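Local coordinates for flagellar protein (Xanthomonas campestris pv. campestris, PDB 3C12) that caps the growing flagellar hook and is probably required for its formation, perhaps as a scaffold, and is represented here by its C-terminal domain, at residues I45-A48 / N49-V53; Q91-T94 / A95-S99. One frame throughout, in Å; residues are numbered along the deposited sequence.

Contact 1: residues I45-A48 / N49-V53; sequences ITDA and NGTFV
Ile45 and Val53 carry the tightly packed end of this hairpin, which joins strands 39-46 and 52-60 through a short turn. The CG2 branch of Ile45, set anti to the backbone N, meets Val53 at CB (3.6 Å) and touches its CG1, the two side chains slanting across each other. The other Val53 methyl, CG2, swings back toward the turn and lies 3.7 Å from Asp47 N. Trp70 touches both residues, and Tyr85 and Ile87 pack on Ile45, so this end is buried. Here the strands are tied by Val53 N to Ile45 O (2.9 Å) and, next along, by Asp47 N to Thr51 O.

The other face is looser. Thr46 and Phe52 form a non-hydrogen-bonded antiparallel pair, but the ring comes no nearer to the first strand than Phe52 CD1 to Ile45 O, 4.8 Å, and Thr46 CG2 leans instead on Gly50 O. Asn49, Gly50 and Thr51 are exposed. Ala48 and Asn49 form a type I turn, and Gly50, with its positive phi of 112°, adds the G1 bulge; the turn's own bond, Gly50 N to Asp47 O, is weak.

A carboxylate reinforces the turn. With Asp47 CG placed between its own N and carbonyl carbon (chi1 70°), OD1 accepts Gly50 N (2.8 Å) nearly along the C-O axis and Thr51 N (2.7 Å) from above the carboxylate plane. Two amides of an exposed turn thus share one oxygen, which probably stabilises the negative charge of Asp47 and fixes the carboxylate's rotation.

Contact 2: residues Q91-T94 / A95-S99; sequences QTDT and AGAKS
Strands 83-93 and 98-115 run antiparallel into a tight turn, with Gln91 and Ser99 as a hydrogen-bonded pair and Thr92 and Lys98 as a non-hydrogen-bonded one. The first pair is joined in both directions, by Gln91 N to Ser99 O (2.6 Å) and by Ser99 N back to Gln91 O. Asp93 N to Ala97 O carries the pairing up to the turn, which Gly96 N closes on Asp93 O (2.9 Å).

Asp93 does a second job with its side chain. A first torsion of 61° folds the carboxylate over toward the returning chain. OD2 accepts Ala97 N (2.8 Å) on its syn side, 35° out of the carboxylate plane, while OD1 comes within 3.3 Å of Ala97 CB. The methyl thus rests beside the carboxylate whose oxygen holds its own residue's amide. Backbone and side chain of Asp93 together grip two successive amides, those of Gly96 and Ala97.

On the face bearing Thr92 and Lys98 the two side chains lie side by side and point the same way. Lys98 is extended until a bend at its last torsion brings NZ to 3.6 Å from Thr92 OG1, a loose approach; the lysine also packs on Ala48 of the second subunit. The opposite face carries Gln91 CB beside Ser99 OG (3.6 Å), and Ser37 touches both Gln91 and Asp93.

Backbone hydrogen bonds join Thr92 to Phe40 of strand 39-46 and Thr94 to Ala38 just before it. Thr94 and Ala95 form a distorted type II-like turn, and Gly96 (phi 101°) follows in a G1-like bulge, closing a beta hairpin in the antiparallel sheet that probably belongs to the Ig-like part of this C-terminal fragment.

Contacts 1 and 2 are two hairpins of one antiparallel sheet, in series along the chain: strand 39-46, which enters contact 1, lies next to strand 83-93, which enters contact 2. Within the chain they remain apart, their centres 24 Å from each other and their nearest atoms about 13 Å. Both set an aspartate before the turn (Asp47, Asp93) and a glycine after it (Gly50, Gly96), but Asp47 takes two amides on one oxygen and Asp93 takes that of Ala97, and the turns differ in type. Across the assembly, the strand beyond the turn of contact 2 borders contact 1 of the second subunit.

Contact 1: residues I45-A48 / N49-V53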
ATOM      1  N   ILE A  45       0.761  14.621  -0.293  1.00 50.59           N
ATOM      2  CA  ILE A  45       0.669  14.416  -1.733  1.00 51.27           C
ATOM      3  C   ILE A  45       1.896  14.973  -2.457  1.00 50.94           C
ATOM      4  O   ILE A  45       2.204  16.153  -2.337  1.00 51.22           O
ATOM      5  CB  ILE A  45      -0.609  15.088  -2.297  1.00 52.00           C
ATOM      6  CG1 ILE A  45      -1.825  14.212  -2.014  1.00 50.92           C
ATOM      7  CG2 ILE A  45      -0.475  15.315  -3.792  1.00 53.03           C
ATOM      8  CD1 ILE A  45      -2.028  13.913  -0.571  1.00 52.57           C
ATOM      9  N   THR A  46       2.598  14.124  -3.199  1.00 51.41           N
ATOM     10  CA  THR A  46       3.773  14.566  -3.943  1.00 52.59           C
ATOM     11  C   THR A  46       3.546  14.385  -5.444  1.00 53.42           C
ATOM     12  O   THR A  46       2.624  13.679  -5.856  1.00 52.82           O
ATOM     13  CB  THR A  46       5.029  13.798  -3.517  1.00 52.17           C
ATOM     14  OG1 THR A  46       4.806  12.394  -3.669  1.00 54.85           O
ATOM     15  CG2 THR A  46       5.365  14.098  -2.073  1.00 52.08           C
ATOM     16  N   ASP A  47       4.375  15.033  -6.259  1.00 54.32           N
ATOM     17  CA  ASP A  47       4.221  14.938  -7.709  1.00 55.48           C
ATOM     18  C   ASP A  47       5.184  13.951  -8.346  1.00 56.12           C
ATOM     19  O   ASP A  47       5.896  13.227  -7.652  1.00 54.45           O
ATOM     20  CB  ASP A  47       4.389  16.313  -8.373  1.00 54.70           C
ATOM     21  CG  ASP A  47       5.816  16.828  -8.319  1.00 55.79           C
ATOM     22  OD1 ASP A  47       6.733  16.042  -8.005  1.00 54.69           O
ATOM     23  OD2 ASP A  47       6.024  18.022  -8.608  1.00 56.97           O
ATOM     24  N   ALA A  48       5.194  13.939  -9.678  1.00 58.64           N
ATOM     25  CA  ALA A  48       6.047  13.046 -10.461  1.00 61.28           C
ATOM     26  C   ALA A  48       7.476  12.947  -9.927  1.00 63.38           C
ATOM     27  O   ALA A  48       7.958  11.848  -9.637  1.00 64.42           O
ATOM     28  CB  ALA A  48       6.062  13.491 -11.928  1.00 60.97           C
ATOM     29  N   ASN A  49       8.144  14.095  -9.794  1.00 65.26           N
ATOM     30  CA  ASN A  49       9.526  14.148  -9.309  1.00 66.30           C
ATOM     31  C   ASN A  49       9.620  13.900  -7.804  1.00 65.68           C
ATOM     32  O   ASN A  49      10.678  13.526  -7.289  1.00 66.33           O
ATOM     33  CB  ASN A  49      10.150  15.513  -9.625  1.00 68.90           C
ATOM     34  CG  ASN A  49       9.722  16.057 -10.976  1.00 71.88           C
ATOM     35  OD1 ASN A  49       9.831  15.379 -12.000  1.00 73.60           O
ATOM     36  ND2 ASN A  49       9.236  17.293 -10.984  1.00 73.55           N
ATOM     37  N   GLY A  50       8.513  14.120  -7.105  1.00 64.52           N
ATOM     38  CA  GLY A  50       8.500  13.923  -5.665  1.00 62.92           C
ATOM     39  C   GLY A  50       8.350  15.241  -4.918  1.00 61.72           C
ATOM     40  O   GLY A  50       8.501  15.301  -3.695  1.00 61.45           O
ATOM     41  N   THR A  51       8.053  16.302  -5.664  1.00 60.50           N
ATOM     42  CA  THR A  51       7.872  17.637  -5.094  1.00 58.35           C
ATOM     43  C   THR A  51       6.624  17.692  -4.221  1.00 55.99           C
ATOM     44  O   THR A  51       5.600  17.072  -4.528  1.00 55.17           O
ATOM     45  CB  THR A  51       7.717  18.711  -6.205  1.00 59.21           C
ATOM     46  OG1 THR A  51       8.912  18.768  -6.995  1.00 60.07           O
ATOM     47  CG2 THR A  51       7.435  20.078  -5.593  1.00 58.58           C
ATOM     48  N   PHE A  52       6.717  18.446  -3.133  1.00 53.27           N
ATOM     49  CA  PHE A  52       5.593  18.603  -2.237  1.00 49.56           C
ATOM     50  C   PHE A  52       4.455  19.275  -2.994  1.00 47.79           C
ATOM     51  O   PHE A  52       4.675  20.202  -3.771  1.00 46.34           O
ATOM     52  CB  PHE A  52       5.976  19.477  -1.042  1.00 48.57           C
ATOM     53  CG  PHE A  52       4.838  19.706  -0.082  1.00 48.43           C
ATOM     54  CD1 PHE A  52       4.561  18.781   0.929  1.00 46.10           C
ATOM     55  CD2 PHE A  52       3.999  20.812  -0.229  1.00 46.93           C
ATOM     56  CE1 PHE A  52       3.470  18.952   1.765  1.00 45.52           C
ATOM     57  CE2 PHE A  52       2.902  20.985   0.608  1.00 46.88           C
ATOM     58  CZ  PHE A  52       2.638  20.052   1.605  1.00 45.75           C
ATOM     59  N   VAL A  53       3.239  18.796  -2.769  1.00 46.25           N
ATOM     60  CA  VAL A  53       2.063  19.373  -3.405  1.00 46.91           C
ATOM     61  C   VAL A  53       1.124  19.902  -2.322  1.00 47.96           C
ATOM     62  O   VAL A  53       0.856  21.103  -2.252  1.00 47.70           O
ATOM     63  CB  VAL A  53       1.322  18.340  -4.269  1.00 46.00           C
ATOM     64  CG1 VAL A  53      -0.017  18.906  -4.734  1.00 45.49           C
ATOM     65  CG2 VAL A  53       2.181  17.963  -5.453  1.00 44.96           C
TER

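Contact 2: residues Q91-T94 / A95-S99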
ATOM      1  N   GLN A  91       1.080   8.166  10.540  1.00 41.81           N
ATOM      2  CA  GLN A  91       0.303   8.242  11.756  1.00 42.05           C
ATOM      3  C   GLN A  91       1.181   8.748  12.883  1.00 42.27           C
ATOM      4  O   GLN A  91       2.385   8.498  12.925  1.00 38.82           O
ATOM      5  CB  GLN A  91      -0.232   6.855  12.114  1.00 41.92           C
ATOM      6  CG  GLN A  91      -1.220   6.828  13.256  1.00 41.92           C
ATOM      7  CD  GLN A  91      -1.298   5.468  13.914  1.00 44.61           C
ATOM      8  OE1 GLN A  91      -0.402   5.090  14.664  1.00 45.39           O
ATOM      9  NE2 GLN A  91      -2.366   4.722  13.632  1.00 42.09           N
ATOM     10  N   THR A  92       0.550   9.479  13.787  1.00 46.00           N
ATOM     11  CA  THR A  92       1.196  10.030  14.966  1.00 48.39           C
ATOM     12  C   THR A  92       0.180   9.776  16.069  1.00 49.78           C
ATOM     13  O   THR A  92      -0.932  10.298  16.019  1.00 49.75           O
ATOM     14  CB  THR A  92       1.420  11.544  14.838  1.00 48.04           C
ATOM     15  OG1 THR A  92       2.297  11.817  13.736  1.00 49.31           O
ATOM     16  CG2 THR A  92       2.020  12.088  16.119  1.00 48.20           C
ATOM     17  N   ASP A  93       0.534   8.955  17.046  1.00 51.04           N
ATOM     18  CA  ASP A  93      -0.399   8.666  18.131  1.00 53.75           C
ATOM     19  C   ASP A  93      -0.279   9.694  19.250  1.00 54.87           C
ATOM     20  O   ASP A  93       0.569  10.591  19.199  1.00 52.80           O
ATOM     21  CB  ASP A  93      -0.144   7.261  18.696  1.00 53.32           C
ATOM     22  CG  ASP A  93       1.262   7.102  19.277  1.00 54.91           C
ATOM     23  OD1 ASP A  93       1.678   5.941  19.478  1.00 55.26           O
ATOM     24  OD2 ASP A  93       1.950   8.122  19.537  1.00 55.23           O
ATOM     25  N   THR A  94      -1.154   9.577  20.243  1.00 57.91           N
ATOM     26  CA  THR A  94      -1.107  10.466  21.403  1.00 61.19           C
ATOM     27  C   THR A  94       0.117   9.931  22.168  1.00 62.18           C
ATOM     28  O   THR A  94       0.057   8.869  22.811  1.00 62.90           O
ATOM     29  CB  THR A  94      -2.405  10.354  22.269  1.00 62.10           C
ATOM     30  OG1 THR A  94      -2.663   8.976  22.594  1.00 63.50           O
ATOM     31  CG2 THR A  94      -3.607  10.933  21.510  1.00 61.12           C
ATOM     32  N   ALA A  95       1.229  10.655  22.045  1.00 61.41           N
ATOM     33  CA  ALA A  95       2.502  10.271  22.645  1.00 60.92           C
ATOM     34  C   ALA A  95       3.571  10.797  21.695  1.00 61.18           C
ATOM     35  O   ALA A  95       4.695  11.112  22.104  1.00 62.61           O
ATOM     36  CB  ALA A  95       2.623   8.744  22.755  1.00 59.36           C
ATOM     37  N   GLY A  96       3.216  10.877  20.415  1.00 60.23           N
ATOM     38  CA  GLY A  96       4.156  11.383  19.435  1.00 58.16           C
ATOM     39  C   GLY A  96       4.856  10.329  18.608  1.00 56.23           C
ATOM     40  O   GLY A  96       5.690  10.672  17.765  1.00 56.93           O
ATOM     41  N   ALA A  97       4.534   9.056  18.836  1.00 53.50           N
ATOM     42  CA  ALA A  97       5.140   7.962  18.071  1.00 51.04           C
ATOM     43  C   ALA A  97       4.629   7.968  16.621  1.00 49.53           C
ATOM     44  O   ALA A  97       3.412   7.979  16.380  1.00 48.45           O
ATOM     45  CB  ALA A  97       4.818   6.635  18.731  1.00 50.15           C
ATOM     46  N   LYS A  98       5.560   7.956  15.665  1.00 47.73           N
ATOM     47  CA  LYS A  98       5.213   7.980  14.239  1.00 46.10           C
ATOM     48  C   LYS A  98       5.267   6.628  13.539  1.00 44.41           C
ATOM     49  O   LYS A  98       6.065   5.767  13.891  1.00 44.40           O
ATOM     50  CB  LYS A  98       6.149   8.909  13.473  1.00 46.21           C
ATOM     51  CG  LYS A  98       6.012  10.376  13.746  1.00 46.76           C
ATOM     52  CD  LYS A  98       6.945  11.139  12.799  1.00 49.83           C
ATOM     53  CE  LYS A  98       6.976  12.618  13.118  1.00 51.61           C
ATOM     54  NZ  LYS A  98       5.601  13.158  13.381  1.00 53.21           N
ATOM     55  N   SER A  99       4.421   6.462  12.529  1.00 43.07           N
ATOM     56  CA  SER A  99       4.399   5.236  11.739  1.00 43.04           C
ATOM     57  C   SER A  99       3.744   5.444  10.365  1.00 42.25           C
ATOM     58  O   SER A  99       2.851   6.281  10.200  1.00 40.70           O
ATOM     59  CB  SER A  99       3.696   4.102  12.503  1.00 43.39           C
ATOM     60  OG  SER A  99       2.328   4.375  12.725  1.00 44.29           O
TER